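Local coordinates for protein lysozyme (Enterobacteria phage P1, PDB 1XJU) that degrades the peptidoglycan of its bacterial host as a signal-arrest-release endolysin, taking part in the programmed lysis that frees new phage particles, at residues Glu117-Asn120 against Met121-Leu125; Ile141-Glu144 against Lys145-Gln148. One frame throughout, in Å; residues are numbered along the deposited sequence.

Contact 1. Residues Glu117-Asn120 against Met121-Leu125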
ATOM      1  N   GLU A 117      10.682   9.546 -10.567  1.00  9.65           N
ATOM      2  CA  GLU A 117      11.907   8.880 -10.140  1.00  9.99           C
ATOM      3  C   GLU A 117      11.573   7.531  -9.544  1.00  9.79           C
ATOM      4  O   GLU A 117      11.514   7.380  -8.318  1.00  9.96           O
ATOM      5  CB  GLU A 117      12.641   9.775  -9.152  1.00 10.47           C
ATOM      6  CG  GLU A 117      13.166  11.076  -9.764  1.00 10.91           C
ATOM      7  CD  GLU A 117      14.346  10.858 -10.668  1.00 12.61           C
ATOM      8  OE1 GLU A 117      14.947   9.749 -10.688  1.00 14.73           O
ATOM      9  OE2 GLU A 117      14.663  11.835 -11.339  1.00 13.66           O
ATOM     10  N   TRP A 118      11.291   6.592 -10.407  1.00  9.10           N
ATOM     11  CA  TRP A 118      10.652   5.381  -9.949  1.00  9.06           C
ATOM     12  C   TRP A 118      11.581   4.546  -9.075  1.00  8.93           C
ATOM     13  O   TRP A 118      11.109   3.932  -8.102  1.00  9.33           O
ATOM     14  CB  TRP A 118      10.126   4.562 -11.100  1.00  9.43           C
ATOM     15  CG  TRP A 118       9.351   5.331 -12.088  1.00  9.45           C
ATOM     16  CD1 TRP A 118       9.574   5.285 -13.454  1.00  9.84           C
ATOM     17  CD2 TRP A 118       8.218   6.209 -11.909  1.00  8.04           C
ATOM     18  NE1 TRP A 118       8.692   6.098 -14.091  1.00  9.07           N
ATOM     19  CE2 TRP A 118       7.840   6.671 -13.179  1.00  8.96           C
ATOM     20  CE3 TRP A 118       7.500   6.675 -10.813  1.00  8.40           C
ATOM     21  CZ2 TRP A 118       6.791   7.567 -13.365  1.00  9.52           C
ATOM     22  CZ3 TRP A 118       6.469   7.559 -11.014  1.00  8.72           C
ATOM     23  CH2 TRP A 118       6.082   7.969 -12.272  1.00  9.11           C
ATOM     24  N   VAL A 119      12.868   4.462  -9.379  1.00  8.88           N
ATOM     25  CA  VAL A 119      13.769   3.738  -8.508  1.00  8.86           C
ATOM     26  C   VAL A 119      13.734   4.295  -7.077  1.00  9.28           C
ATOM     27  O   VAL A 119      13.588   3.545  -6.111  1.00  9.21           O
ATOM     28  CB  VAL A 119      15.229   3.705  -9.051  1.00  9.38           C
ATOM     29  CG1 VAL A 119      16.176   3.203  -7.993  1.00 10.31           C
ATOM     30  CG2 VAL A 119      15.264   2.853 -10.282  1.00 10.28           C
ATOM     31  N   ASN A 120      13.845   5.601  -6.958  1.00  9.35           N
ATOM     32  CA  ASN A 120      13.843   6.175  -5.633  1.00 10.27           C
ATOM     33  C   ASN A 120      12.496   5.928  -4.922  1.00  9.16           C
ATOM     34  O   ASN A 120      12.440   5.664  -3.701  1.00 10.20           O
ATOM     35  CB  ASN A 120      14.113   7.679  -5.669  1.00 11.34           C
ATOM     36  CG  ASN A 120      15.493   8.016  -6.183  1.00 12.91           C
ATOM     37  OD1 ASN A 120      16.411   7.162  -6.134  1.00 15.08           O
ATOM     38  ND2 ASN A 120      15.698   9.300  -6.568  1.00 14.87           N
ATOM     39  N   MET A 121      11.417   6.063  -5.670  1.00  8.75           N
ATOM     40  CA  MET A 121      10.064   5.759  -5.175  1.00  8.93           C
ATOM     41  C   MET A 121      10.021   4.316  -4.626  1.00  8.50           C
ATOM     42  O   MET A 121       9.619   4.066  -3.475  1.00  8.60           O
ATOM     43  CB  MET A 121       9.057   6.000  -6.267  1.00  8.42           C
ATOM     44  CG  MET A 121       7.627   5.682  -5.848  1.00  8.31           C
ATOM     45  SD  MET A 121       6.517   5.582  -7.282  1.00  8.20           S
ATOM     46  CE  MET A 121       7.056   4.021  -8.043  1.00  8.26           C
ATOM     47  N   CYS A 122      10.403   3.363  -5.446  1.00  8.44           N
ATOM     48  CA  CYS A 122      10.411   1.961  -5.063  1.00  9.20           C
ATOM     49  C   CYS A 122      11.198   1.737  -3.801  1.00  8.69           C
ATOM     50  O   CYS A 122      10.798   0.916  -2.912  1.00  9.48           O
ATOM     51  CB  CYS A 122      11.050   1.112  -6.182  1.00  9.86           C
ATOM     52  SG  CYS A 122      10.203   1.072  -7.791  1.00  9.83           S
ATOM     53  N   ASN A 123      12.341   2.397  -3.707  1.00  8.86           N
ATOM     54  CA  ASN A 123      13.199   2.219  -2.555  1.00  9.42           C
ATOM     55  C   ASN A 123      12.636   2.772  -1.264  1.00 10.29           C
ATOM     56  O   ASN A 123      13.161   2.465  -0.200  1.00 11.46           O
ATOM     57  CB  ASN A 123      14.586   2.769  -2.845  1.00 10.72           C
ATOM     58  CG  ASN A 123      15.382   1.841  -3.728  1.00 12.68           C
ATOM     59  OD1 ASN A 123      15.166   0.644  -3.749  1.00 14.99           O
ATOM     60  ND2 ASN A 123      16.300   2.408  -4.497  1.00 15.20           N
ATOM     61  N   HIS A 124      11.570   3.551  -1.339  1.00  8.58           N
ATOM     62  CA  HIS A 124      10.858   4.012  -0.150  1.00  9.61           C
ATOM     63  C   HIS A 124       9.663   3.179   0.233  1.00  9.85           C
ATOM     64  O   HIS A 124       8.992   3.515   1.225  1.00 10.23           O
ATOM     65  CB  HIS A 124      10.499   5.472  -0.292  1.00 10.28           C
ATOM     66  CG  HIS A 124      11.676   6.368  -0.046  1.00 10.84           C
ATOM     67  ND1 HIS A 124      12.038   6.779   1.227  1.00 12.29           N
ATOM     68  CD2 HIS A 124      12.626   6.854  -0.884  1.00 12.23           C
ATOM     69  CE1 HIS A 124      13.134   7.517   1.155  1.00 13.08           C
ATOM     70  NE2 HIS A 124      13.516   7.559  -0.107  1.00 14.00           N
ATOM     71  N   LEU A 125       9.352   2.113  -0.495  1.00  8.77           N
ATOM     72  CA  LEU A 125       8.248   1.243  -0.091  1.00  9.65           C
ATOM     73  C   LEU A 125       8.449   0.767   1.346  1.00  9.86           C
ATOM     74  O   LEU A 125       7.471   0.728   2.111  1.00 10.03           O
ATOM     75  CB  LEU A 125       8.074   0.089  -1.105  1.00  8.86           C
ATOM     76  CG  LEU A 125       7.220   0.534  -2.311  1.00  8.53           C
ATOM     77  CD1 LEU A 125       7.411  -0.405  -3.444  1.00  9.05           C
ATOM     78  CD2 LEU A 125       5.748   0.575  -1.924  1.00  9.14           C
TER
HETATM   79  O   HOH W   1      17.056   5.248  -4.327  1.00 21.08           O
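Met121 N, Cys122 N and Asn123 N bond to the carbonyl oxygens of Glu117, Trp118 and Val119, the i to i+4 pattern of an alpha-helix, here the short helix 118-123 with Glu117 at its N-cap. The Cys122 bond is the straightest, 2.8 Å from N to Trp118 O at 174°, whereas His124 N reaches Asn120 O only weakly. On the buried side Trp118 and Met121 form a Met-aromatic contact. Met121 CG stands anti to the backbone N (chi1 179°) and the chain runs on extended to SD, which meets the indole at its edge, 3.8 Å from Trp118 CE3; the bend at chi3 then turns CE to the same ring carbon. Met73 touches both residues. Cys122 SG sits beside its own backbone N, 3.0 Å from Trp118 O, and forms the disulfide with Cys150 that ties this helix to helix 137-151. Toward solvent, the side chains of Val119 and Asn123 lie side by side, and one water bridges the two asparagines, donating to Asn120 OD1 and accepting from Asn123 ND2. One residue past Asn123, the His124 ring, whose ND1 is hydrogen-bonded to Asp127, turns its edge to the backbone: CD2 lies 3.1 Å from Asn120 O, with that oxygen in the ring plane.

Contact 2. Residues Ile141-Glu144 against Lys145-Gln148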
ATOM      1  N   ILE A 141       8.214  -7.333   5.354  1.00 12.44           N
ATOM      2  CA  ILE A 141       8.407  -8.330   4.354  1.00 12.01           C
ATOM      3  C   ILE A 141       7.641  -7.994   3.069  1.00 11.80           C
ATOM      4  O   ILE A 141       8.171  -8.090   1.936  1.00 12.06           O
ATOM      5  CB  ILE A 141       7.946  -9.694   4.889  1.00 14.37           C
ATOM      6  CG1 ILE A 141       8.898 -10.223   5.936  1.00 16.00           C
ATOM      7  CG2 ILE A 141       7.905 -10.676   3.756  1.00 15.12           C
ATOM      8  CD1 ILE A 141       8.339 -11.481   6.619  1.00 17.47           C
ATOM      9  N   ARG A 142       6.383  -7.628   3.228  1.00 10.64           N
ATOM     10  CA  ARG A 142       5.508  -7.225   2.138  1.00 10.92           C
ATOM     11  C   ARG A 142       6.134  -6.085   1.370  1.00 10.36           C
ATOM     12  O   ARG A 142       6.136  -6.147   0.135  1.00 10.24           O
ATOM     13  CB  ARG A 142       4.152  -6.876   2.733  1.00 10.46           C
ATOM     14  CG  ARG A 142       3.144  -6.350   1.773  1.00 10.66           C
ATOM     15  CD  ARG A 142       2.847  -7.265   0.622  1.00 10.44           C
ATOM     16  NE  ARG A 142       1.699  -6.726  -0.182  1.00 10.47           N
ATOM     17  CZ  ARG A 142       0.401  -6.960   0.014  1.00  9.79           C
ATOM     18  NH1 ARG A 142       0.031  -7.907   0.887  1.00 10.12           N
ATOM     19  NH2 ARG A 142      -0.533  -6.389  -0.735  1.00  9.89           N
ATOM     20  N   ARG A 143       6.531  -5.042   2.056  1.00  9.98           N
ATOM     21  CA  ARG A 143       7.130  -3.874   1.379  1.00  9.90           C
ATOM     22  C   ARG A 143       8.373  -4.257   0.595  1.00 10.35           C
ATOM     23  O   ARG A 143       8.611  -3.733  -0.503  1.00  9.82           O
ATOM     24  CB  ARG A 143       7.456  -2.787   2.358  1.00 10.09           C
ATOM     25  CG  ARG A 143       6.248  -2.120   3.039  1.00  9.67           C
ATOM     26  CD  ARG A 143       5.307  -1.365   2.160  1.00  9.30           C
ATOM     27  NE  ARG A 143       4.250  -2.163   1.598  1.00  9.54           N
ATOM     28  CZ  ARG A 143       3.146  -2.496   2.267  1.00 10.09           C
ATOM     29  NH1 ARG A 143       2.191  -3.146   1.661  1.00  9.37           N
ATOM     30  NH2 ARG A 143       3.035  -2.187   3.555  1.00 10.60           N
ATOM     31  N   GLU A 144       9.188  -5.149   1.138  1.00 10.22           N
ATOM     32  CA  GLU A 144      10.421  -5.558   0.428  1.00 11.06           C
ATOM     33  C   GLU A 144      10.102  -6.359  -0.791  1.00 10.85           C
ATOM     34  O   GLU A 144      10.731  -6.187  -1.857  1.00 11.29           O
ATOM     35  CB  GLU A 144      11.366  -6.279   1.392  1.00 11.54           C
ATOM     36  CG  GLU A 144      11.855  -5.362   2.506  1.00 13.49           C
ATOM     37  CD  GLU A 144      12.618  -6.047   3.623  1.00 15.57           C
ATOM     38  OE1 GLU A 144      12.637  -7.289   3.625  1.00 18.43           O
ATOM     39  OE2 GLU A 144      13.156  -5.320   4.517  1.00 17.81           O
ATOM     40  N   LYS A 145       9.115  -7.216  -0.744  1.00 10.80           N
ATOM     41  CA  LYS A 145       8.710  -7.943  -1.910  1.00 11.47           C
ATOM     42  C   LYS A 145       8.106  -7.013  -2.987  1.00 10.31           C
ATOM     43  O   LYS A 145       8.412  -7.131  -4.187  1.00 10.36           O
ATOM     44  CB  LYS A 145       7.693  -9.032  -1.570  1.00 11.89           C
ATOM     45  CG  LYS A 145       8.268 -10.161  -0.784  1.00 12.46           C
ATOM     46  CD  LYS A 145       7.273 -11.190  -0.411  1.00 15.92           C
ATOM     47  CE  LYS A 145       7.955 -12.270   0.423  1.00 20.28           C
ATOM     48  NZ  LYS A 145       9.001 -13.064  -0.273  1.00 26.00           N
ATOM     49  N   GLU A 146       7.295  -6.057  -2.588  1.00  8.93           N
ATOM     50  CA  GLU A 146       6.833  -5.056  -3.526  1.00  8.75           C
ATOM     51  C   GLU A 146       7.989  -4.283  -4.132  1.00  8.84           C
ATOM     52  O   GLU A 146       7.972  -4.018  -5.360  1.00  9.42           O
ATOM     53  CB  GLU A 146       5.846  -4.082  -2.835  1.00  8.60           C
ATOM     54  CG  GLU A 146       4.516  -4.680  -2.435  1.00  9.01           C
ATOM     55  CD  GLU A 146       3.771  -3.796  -1.485  1.00  8.73           C
ATOM     56  OE1 GLU A 146       2.594  -4.201  -1.125  1.00  8.85           O
ATOM     57  OE2 GLU A 146       4.339  -2.819  -1.003  1.00  9.01           O
ATOM     58  N   ARG A 147       8.973  -3.912  -3.347  1.00  8.77           N
ATOM     59  CA  ARG A 147      10.118  -3.161  -3.847  1.00  9.65           C
ATOM     60  C   ARG A 147      10.859  -3.933  -4.918  1.00  9.82           C
ATOM     61  O   ARG A 147      11.229  -3.362  -5.931  1.00  9.70           O
ATOM     62  CB  ARG A 147      11.024  -2.771  -2.702  1.00  9.58           C
ATOM     63  CG  ARG A 147      12.378  -2.214  -3.104  1.00 10.51           C
ATOM     64  CD  ARG A 147      13.303  -1.980  -1.944  1.00 11.83           C
ATOM     65  NE  ARG A 147      13.821  -3.269  -1.458  1.00 15.46           N
ATOM     66  CZ  ARG A 147      14.406  -3.462  -0.257  1.00 16.48           C
ATOM     67  NH1 ARG A 147      14.750  -4.696   0.102  1.00 17.54           N
ATOM     68  NH2 ARG A 147      14.626  -2.461   0.593  1.00 17.18           N
ATOM     69  N   GLN A 148      11.057  -5.215  -4.725  1.00 10.13           N
ATOM     70  CA  GLN A 148      11.757  -5.983  -5.742  1.00 10.83           C
ATOM     71  C   GLN A 148      10.973  -6.076  -7.021  1.00 10.04           C
ATOM     72  O   GLN A 148      11.601  -5.995  -8.109  1.00 10.76           O
ATOM     73  CB  GLN A 148      12.142  -7.318  -5.189  1.00 12.77           C
ATOM     74  CG  GLN A 148      13.197  -7.185  -4.038  1.00 14.92           C
ATOM     75  CD  GLN A 148      14.386  -6.173  -4.312  1.00 15.22           C
ATOM     76  OE1 GLN A 148      14.472  -5.110  -3.669  1.00 17.24           O
ATOM     77  NE2 GLN A 148      15.272  -6.506  -5.267  1.00 17.00           N
TER
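Arg142 and Arg143 close on the carboxylate of Glu146 from one turn back, and the buried side of this helix is packed round that three-residue salt-bridge network. Arg143, bent at chi2 and chi3, grips side-on with two nitrogens: NE gives a 2.7 Å bond to Glu146 OE2 and NH1 a 3.0 Å bond to Glu146 OE1, both nearly straight and both on the syn side though out of the carboxylate plane, while the two oxygens lie in or close to the guanidinium plane. The two planar groups are turned 35° from each other. Arg142 comes differently, its guanidinium almost perpendicular to the carboxylate, with NE above the carboxylate plane and 2.8 Å from Glu146 OE1 in a more bent bond (135°). OE1 therefore takes both arginines, from the same face, and Ser83 OG as well; such a setting would be expected to keep Glu146 ionised. All this lies on helix 137-151 of the phage lysozyme fold, where the arginines and Glu146 face helix 75-88, and Arg142 NH2 also bonds Ser83 OG. On the side toward solvent the contacts are looser: chiefly aliphatic carbons of charged chains meet. Ile141 CG2 runs alongside Lys145 CE at 3.7 Å. Glu144 CG lies over one face of the Arg147 guanidinium, 3.8 Å from NH1, but the charged ends do not meet: Glu144 OE2 stays 4.7 Å from Arg147 NH1. Arg147 NE bonds instead to Gln148 OE1 at 2.9 Å, in the carbonyl plane of that amide though tilted from the Arg147 guanidinium plane.

Overall arrangement
Contact 1 comes first along the chain, on helix 118-123 and the residues just after it; contact 2 follows on helix 137-151, with the short hairpin of strands 130-131 and 134-135 between them. Their centres are about 12 Å apart, yet they touch: Leu125 O packs 3.0 Å from Arg143 CD, and Cys122 O lies 3.5 Å from Arg147 CG. Both also contact helix 75-88, so that helix backs both local arrangements in the lysozyme fold. They differ in their relation to the catalytic machinery. Contact 1 lies away from the active site, whereas in contact 2 the Arg142 side chain is about 8 Å from that of Cys23, an active-site residue.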